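Local structure of phenylalanyl-tRNA synthetase beta chain (3IG2) at residues B[167-172]-B[185-190]; B[117-122]-B[201-206]. The protein forms the beta chain of the tetrameric ligase that charges tRNA(Phe) with phenylalanine at the expense of ATP, represented here by its core domain. One frame throughout, in Å; residues are numbered along the deposited sequence.

Contact 1: B[167-172]-B[185-190]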
loop_
_atom_site.group_PDB
_atom_site.type_symbol
_atom_site.label_atom_id
_atom_site.label_comp_id
_atom_site.label_asym_id
_atom_site.label_seq_id
_atom_site.Cartn_x
_atom_site.Cartn_y
_atom_site.Cartn_z
ATOM N N ILE B 167 22.260 0.656 -26.512
ATOM C CA ILE B 167 21.161 0.155 -25.675
ATOM C C ILE B 167 20.302 1.297 -25.067
ATOM O O ILE B 167 19.054 1.237 -25.126
ATOM C CB ILE B 167 21.697 -0.803 -24.564
ATOM C CG1 ILE B 167 22.146 -2.119 -25.203
ATOM C CG2 ILE B 167 20.640 -1.034 -23.477
ATOM C CD1 ILE B 167 22.943 -2.983 -24.291
ATOM N N TYR B 168 20.959 2.309 -24.494
ATOM C CA TYR B 168 20.265 3.400 -23.814
ATOM C C TYR B 168 20.303 4.705 -24.576
ATOM O O TYR B 168 21.362 5.129 -25.052
ATOM C CB TYR B 168 20.884 3.677 -22.453
ATOM C CG TYR B 168 20.979 2.486 -21.508
ATOM C CD1 TYR B 168 19.860 2.008 -20.820
ATOM C CD2 TYR B 168 22.199 1.859 -21.293
ATOM C CE1 TYR B 168 19.966 0.927 -19.938
ATOM C CE2 TYR B 168 22.312 0.782 -20.427
ATOM C CZ TYR B 168 21.204 0.340 -19.743
ATOM O OH TYR B 168 21.349 -0.728 -18.903
ATOM N N SER B 169 19.170 5.389 -24.654
ATOM C CA SER B 169 19.190 6.774 -25.177
ATOM C C SER B 169 19.792 7.667 -24.095
ATOM O O SER B 169 20.634 8.510 -24.385
ATOM C CB SER B 169 17.800 7.247 -25.577
ATOM O OG SER B 169 16.831 6.762 -24.658
ATOM N N THR B 170 19.371 7.440 -22.849
ATOM C CA THR B 170 19.839 8.182 -21.669
ATOM C C THR B 170 20.083 7.177 -20.525
ATOM O O THR B 170 19.216 6.341 -20.228
ATOM C CB THR B 170 18.792 9.219 -21.229
ATOM O OG1 THR B 170 18.436 10.042 -22.351
ATOM C CG2 THR B 170 19.319 10.116 -20.117
ATOM N N ALA B 171 21.248 7.272 -19.875
ATOM C CA ALA B 171 21.607 6.305 -18.845
ATOM C C ALA B 171 22.582 6.828 -17.825
ATOM O O ALA B 171 23.305 7.773 -18.091
ATOM C CB ALA B 171 22.182 5.050 -19.481
ATOM N N LEU B 172 22.629 6.156 -16.679
ATOM C CA LEU B 172 23.639 6.412 -15.656
ATOM C C LEU B 172 24.436 5.157 -15.390
ATOM O O LEU B 172 23.889 4.051 -15.410
ATOM C CB LEU B 172 22.992 6.878 -14.348
ATOM C CG LEU B 172 22.329 8.255 -14.368
ATOM C CD1 LEU B 172 21.630 8.562 -13.037
ATOM C CD2 LEU B 172 23.346 9.343 -14.716
ATOM N N PHE B 185 21.892 1.820 -15.668
ATOM C CA PHE B 185 20.427 1.865 -15.780
ATOM C C PHE B 185 19.998 3.094 -16.544
ATOM O O PHE B 185 20.619 4.129 -16.427
ATOM C CB PHE B 185 19.729 1.820 -14.405
ATOM C CG PHE B 185 20.128 2.944 -13.480
ATOM C CD1 PHE B 185 19.408 4.141 -13.458
ATOM C CD2 PHE B 185 21.200 2.797 -12.616
ATOM C CE1 PHE B 185 19.765 5.168 -12.612
ATOM C CE2 PHE B 185 21.565 3.826 -11.763
ATOM C CZ PHE B 185 20.847 5.008 -11.765
ATOM N N GLY B 186 18.917 2.962 -17.299
ATOM C CA GLY B 186 18.405 4.049 -18.105
ATOM C C GLY B 186 17.269 3.669 -19.041
ATOM O O GLY B 186 16.629 2.644 -18.860
ATOM N N VAL B 187 17.028 4.540 -20.026
ATOM C CA VAL B 187 15.911 4.425 -20.960
ATOM C C VAL B 187 16.419 3.665 -22.165
ATOM O O VAL B 187 17.420 4.060 -22.752
ATOM C CB VAL B 187 15.448 5.834 -21.409
ATOM C CG1 VAL B 187 14.355 5.765 -22.464
ATOM C CG2 VAL B 187 14.995 6.669 -20.187
ATOM N N VAL B 188 15.741 2.582 -22.522
ATOM C CA VAL B 188 16.133 1.765 -23.662
ATOM C C VAL B 188 15.862 2.539 -24.953
ATOM O O VAL B 188 14.851 3.202 -25.052
ATOM C CB VAL B 188 15.399 0.376 -23.668
ATOM C CG1 VAL B 188 15.649 -0.425 -24.961
ATOM C CG2 VAL B 188 15.776 -0.435 -22.454
ATOM N N THR B 189 16.764 2.461 -25.928
ATOM C CA THR B 189 16.561 3.164 -27.207
ATOM C C THR B 189 15.261 2.738 -27.914
ATOM O O THR B 189 14.853 1.582 -27.857
ATOM C CB THR B 189 17.739 2.980 -28.203
ATOM O OG1 THR B 189 17.740 1.646 -28.721
ATOM C CG2 THR B 189 19.083 3.281 -27.555
ATOM N N LYS B 190 14.606 3.701 -28.552
ATOM C CA LYS B 190 13.438 3.454 -29.380
ATOM C C LYS B 190 13.675 2.392 -30.471
ATOM O O LYS B 190 12.824 1.521 -30.692
ATOM C CB LYS B 190 13.013 4.764 -30.023
ATOM C CG LYS B 190 11.708 5.302 -29.478
ATOM C CD LYS B 190 11.764 5.688 -28.009
ATOM C CE LYS B 190 10.589 6.614 -27.661
ATOM N NZ LYS B 190 10.462 7.797 -28.576
HETATM O O HOH W 1 14.443 5.794 -25.874
#

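Contact 2: B[117-122]-B[201-206]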
loop_
_atom_site.group_PDB
_atom_site.type_symbol
_atom_site.label_atom_id
_atom_site.label_comp_id
_atom_site.label_asym_id
_atom_site.label_seq_id
_atom_site.Cartn_x
_atom_site.Cartn_y
_atom_site.Cartn_z
ATOM N N LEU B 117 16.551 -5.452 -14.056
ATOM C CA LEU B 117 15.229 -4.905 -13.792
ATOM C C LEU B 117 14.730 -4.239 -15.047
ATOM O O LEU B 117 15.479 -3.518 -15.696
ATOM C CB LEU B 117 15.273 -3.771 -12.751
ATOM C CG LEU B 117 16.048 -3.919 -11.449
ATOM C CD1 LEU B 117 15.843 -2.644 -10.591
ATOM C CD2 LEU B 117 15.624 -5.150 -10.724
ATOM N N TRP B 118 13.444 -4.456 -15.335
ATOM C CA TRP B 118 12.747 -3.836 -16.442
ATOM C C TRP B 118 11.467 -3.212 -15.948
ATOM O O TRP B 118 10.645 -3.868 -15.303
ATOM C CB TRP B 118 12.357 -4.859 -17.486
ATOM C CG TRP B 118 13.493 -5.577 -18.163
ATOM C CD1 TRP B 118 14.014 -5.312 -19.412
ATOM C CD2 TRP B 118 14.197 -6.720 -17.660
ATOM N NE1 TRP B 118 15.009 -6.238 -19.710
ATOM C CE2 TRP B 118 15.139 -7.105 -18.651
ATOM C CE3 TRP B 118 14.128 -7.462 -16.454
ATOM C CZ2 TRP B 118 16.011 -8.185 -18.474
ATOM C CZ3 TRP B 118 14.971 -8.559 -16.293
ATOM C CH2 TRP B 118 15.904 -8.911 -17.307
ATOM N N VAL B 119 11.260 -1.949 -16.289
ATOM C CA VAL B 119 9.999 -1.310 -15.911
ATOM C C VAL B 119 9.425 -0.656 -17.153
ATOM O O VAL B 119 10.102 0.156 -17.767
ATOM C CB VAL B 119 10.195 -0.208 -14.842
ATOM C CG1 VAL B 119 8.844 0.585 -14.618
ATOM C CG2 VAL B 119 10.776 -0.774 -13.535
ATOM N N THR B 120 8.181 -0.977 -17.518
ATOM C CA THR B 120 7.588 -0.334 -18.699
ATOM C C THR B 120 6.940 0.990 -18.334
ATOM O O THR B 120 6.584 1.241 -17.171
ATOM C CB THR B 120 6.572 -1.244 -19.472
ATOM O OG1 THR B 120 5.447 -1.525 -18.636
ATOM C CG2 THR B 120 7.217 -2.541 -19.876
ATOM N N GLY B 121 6.827 1.861 -19.326
ATOM C CA GLY B 121 6.240 3.164 -19.125
ATOM C C GLY B 121 5.160 3.421 -20.144
ATOM O O GLY B 121 4.400 2.516 -20.499
ATOM N N LYS B 122 5.111 4.658 -20.627
ATOM C CA LYS B 122 4.049 5.088 -21.507
ATOM C C LYS B 122 4.243 4.465 -22.860
ATOM O O LYS B 122 5.359 4.070 -23.231
ATOM C CB LYS B 122 4.076 6.603 -21.682
ATOM C CG LYS B 122 5.341 7.117 -22.373
ATOM C CD LYS B 122 5.328 8.621 -22.636
ATOM C CE LYS B 122 5.629 9.425 -21.394
ATOM N NZ LYS B 122 7.042 9.294 -20.950
ATOM N N GLU B 201 7.607 2.344 -23.611
ATOM C CA GLU B 201 8.970 2.624 -23.181
ATOM C C GLU B 201 9.407 1.653 -22.100
ATOM O O GLU B 201 8.571 1.175 -21.319
ATOM C CB GLU B 201 9.085 4.046 -22.661
ATOM C CG GLU B 201 8.765 5.095 -23.704
ATOM C CD GLU B 201 9.052 6.481 -23.212
ATOM O OE1 GLU B 201 9.471 6.618 -22.035
ATOM O OE2 GLU B 201 8.866 7.436 -23.999
ATOM N N VAL B 202 10.719 1.379 -22.070
ATOM C CA VAL B 202 11.301 0.414 -21.136
ATOM C C VAL B 202 12.480 1.042 -20.415
ATOM O O VAL B 202 13.382 1.605 -21.042
ATOM C CB VAL B 202 11.773 -0.895 -21.836
ATOM C CG1 VAL B 202 12.415 -1.910 -20.778
ATOM C CG2 VAL B 202 10.612 -1.562 -22.515
ATOM N N TYR B 203 12.461 0.963 -19.095
ATOM C CA TYR B 203 13.566 1.464 -18.280
ATOM C C TYR B 203 14.193 0.211 -17.728
ATOM O O TYR B 203 13.494 -0.654 -17.202
ATOM C CB TYR B 203 13.051 2.415 -17.190
ATOM C CG TYR B 203 12.011 3.322 -17.778
ATOM C CD1 TYR B 203 10.723 3.374 -17.263
ATOM C CD2 TYR B 203 12.296 4.070 -18.927
ATOM C CE1 TYR B 203 9.756 4.171 -17.851
ATOM C CE2 TYR B 203 11.340 4.870 -19.514
ATOM C CZ TYR B 203 10.078 4.913 -18.972
ATOM O OH TYR B 203 9.143 5.696 -19.570
ATOM N N TYR B 204 15.505 0.102 -17.915
ATOM C CA TYR B 204 16.225 -1.134 -17.691
ATOM C C TYR B 204 17.430 -0.872 -16.816
ATOM O O TYR B 204 18.164 0.099 -17.042
ATOM C CB TYR B 204 16.685 -1.725 -19.048
ATOM C CG TYR B 204 17.667 -2.854 -18.940
ATOM C CD1 TYR B 204 17.280 -4.089 -18.415
ATOM C CD2 TYR B 204 18.982 -2.705 -19.380
ATOM C CE1 TYR B 204 18.168 -5.119 -18.314
ATOM C CE2 TYR B 204 19.886 -3.745 -19.292
ATOM C CZ TYR B 204 19.479 -4.951 -18.742
ATOM O OH TYR B 204 20.365 -6.008 -18.663
ATOM N N ALA B 205 17.648 -1.751 -15.847
ATOM C CA ALA B 205 18.846 -1.686 -14.987
ATOM C C ALA B 205 19.592 -3.010 -15.029
ATOM O O ALA B 205 18.968 -4.082 -15.029
ATOM C CB ALA B 205 18.460 -1.320 -13.512
ATOM N N ASP B 206 20.914 -2.941 -15.070
ATOM C CA ASP B 206 21.741 -4.144 -14.992
ATOM C C ASP B 206 22.672 -3.927 -13.813
ATOM O O ASP B 206 23.519 -3.046 -13.837
ATOM C CB ASP B 206 22.517 -4.332 -16.298
ATOM C CG ASP B 206 23.549 -5.473 -16.257
ATOM O OD1 ASP B 206 23.719 -6.189 -15.259
ATOM O OD2 ASP B 206 24.233 -5.665 -17.266
HETATM O O HOH W 2 6.701 6.717 -19.130
#

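Contact 1: B[167-172]-B[185-190]
T189 N donates to I167 O at 2.7 Å, the shortest bond between 167-172 and 185-190, with its N-H well aligned (163°) although the donor stands tilted from the carbonyl plane. Next to it S169 N reaches V187 O over 2.9 Å in a more bent bond, and V187 N returns a bond to T170 O. The chain turns a corner at S169 and T170; beyond it L172 and F185 form a regular antiparallel hydrogen-bonded pair, bonded in both directions. A water donates to S169 OG and to V188 O, joining the corner to the end of strand 181-188. S169 OG also bonds E133, as does T170 OG1. T189 is the N-cap of the following helix, its OG1 accepting from M192 N.

L172 CB lies over one face of the F185 ring, 4.2 Å from its centroid and offset toward the rim, and L172 CD1 comes near F185 CE1 and CZ. F185 CG sits between its backbone N and carbonyl carbon (chi1 58°), which turns the ring back toward L172; V137 of helix 134-150 touches both residues. The Y168 ring runs along G186, with CE1 3.5 Å from G186 N, while V187 O lies at the ring edge and I167 CG2 covers the centre of one face. A171 and G186 form a non-hydrogen-bonded antiparallel pair, their CA atoms 4.0 Å apart. I167 O, T170 O, L172 O, F185 O and V187 O thus each take a backbone N-H from the other segment; E133 serves both corner hydroxyls, while the F185 and Y168 rings are buried.

Contact 2: B[117-122]-B[201-206]
Y203 OH is gripped from several sides where K122 closes over strand 201-206: it donates to E201 OE1 at 2.7 Å, and a water donates to it over the same distance. Both partners lie at the edge of the ring, in its plane. The water also accepts from K122 N and NZ, linking the tyrosine to the opposite segment, and S136 OG adds a weak bond. K122 curls back through bends at chi3 and chi4, bringing NZ alongside the E201 carboxylate; at 3.8 Å from NZ to OE1 the salt bridge is long. The nearby ammonium and phenol would probably favour the charged form of E201.

Behind this polar end the strands pair as an antiparallel ladder, their axes at 156°. G121 N bonds E201 O at 2.7 Å and E201 N bonds K122 O, while V119 with Y203 and L117 with A205 each exchange two bonds. Y203 CD1 lies 3.3 Å from V119 O, and its CE1 passes G121 CA.

W118 and Y204 run side by side, pointing the same way. Y204 CD1 stands over one face of the indole, 3.4 Å from W118 NE1, and the planes of the five-membered ring and the phenol ring lie oblique, at 42°; V202 CG1 fits in plane at the indole edge. CG anti to the backbone N (chi1 169°) brings the CD1-CE1 side of the Y204 ring against the indole. Helix 66-75 covers W118, T120 and V202 through I73, whereas helix 134-150 packs on L117, V119, Y203 and A205. A largely antiparallel sheet with helices on both faces is consistent with the class II synthetase-like core of PheRS beta chains, and these two strands lie in the middle of it.

Both contacts are largely buried parts of one mixed sheet, and contact 1 is nested along the chain inside the loop that contact 2 closes. Strands 181-188 and 200-207 are neighbours, so the contacts continue into each other: probable hydrogen bonds run from Y204 N to G186 O and from V188 N to V202 O, and F185 CB packs on A205 CB. Contact 1 joins the arms of a local hairpin, strands 171-175 and 181-188, whose pairing is carried past a corner at 169-170, whereas contact 2 pairs strands distant in sequence in an unbroken register. Charge also separates them: 117-122/201-206 carries a long lysine-glutamate salt bridge at one end, while 167-172/185-190 relies on backbone bonds, a water and apolar packing.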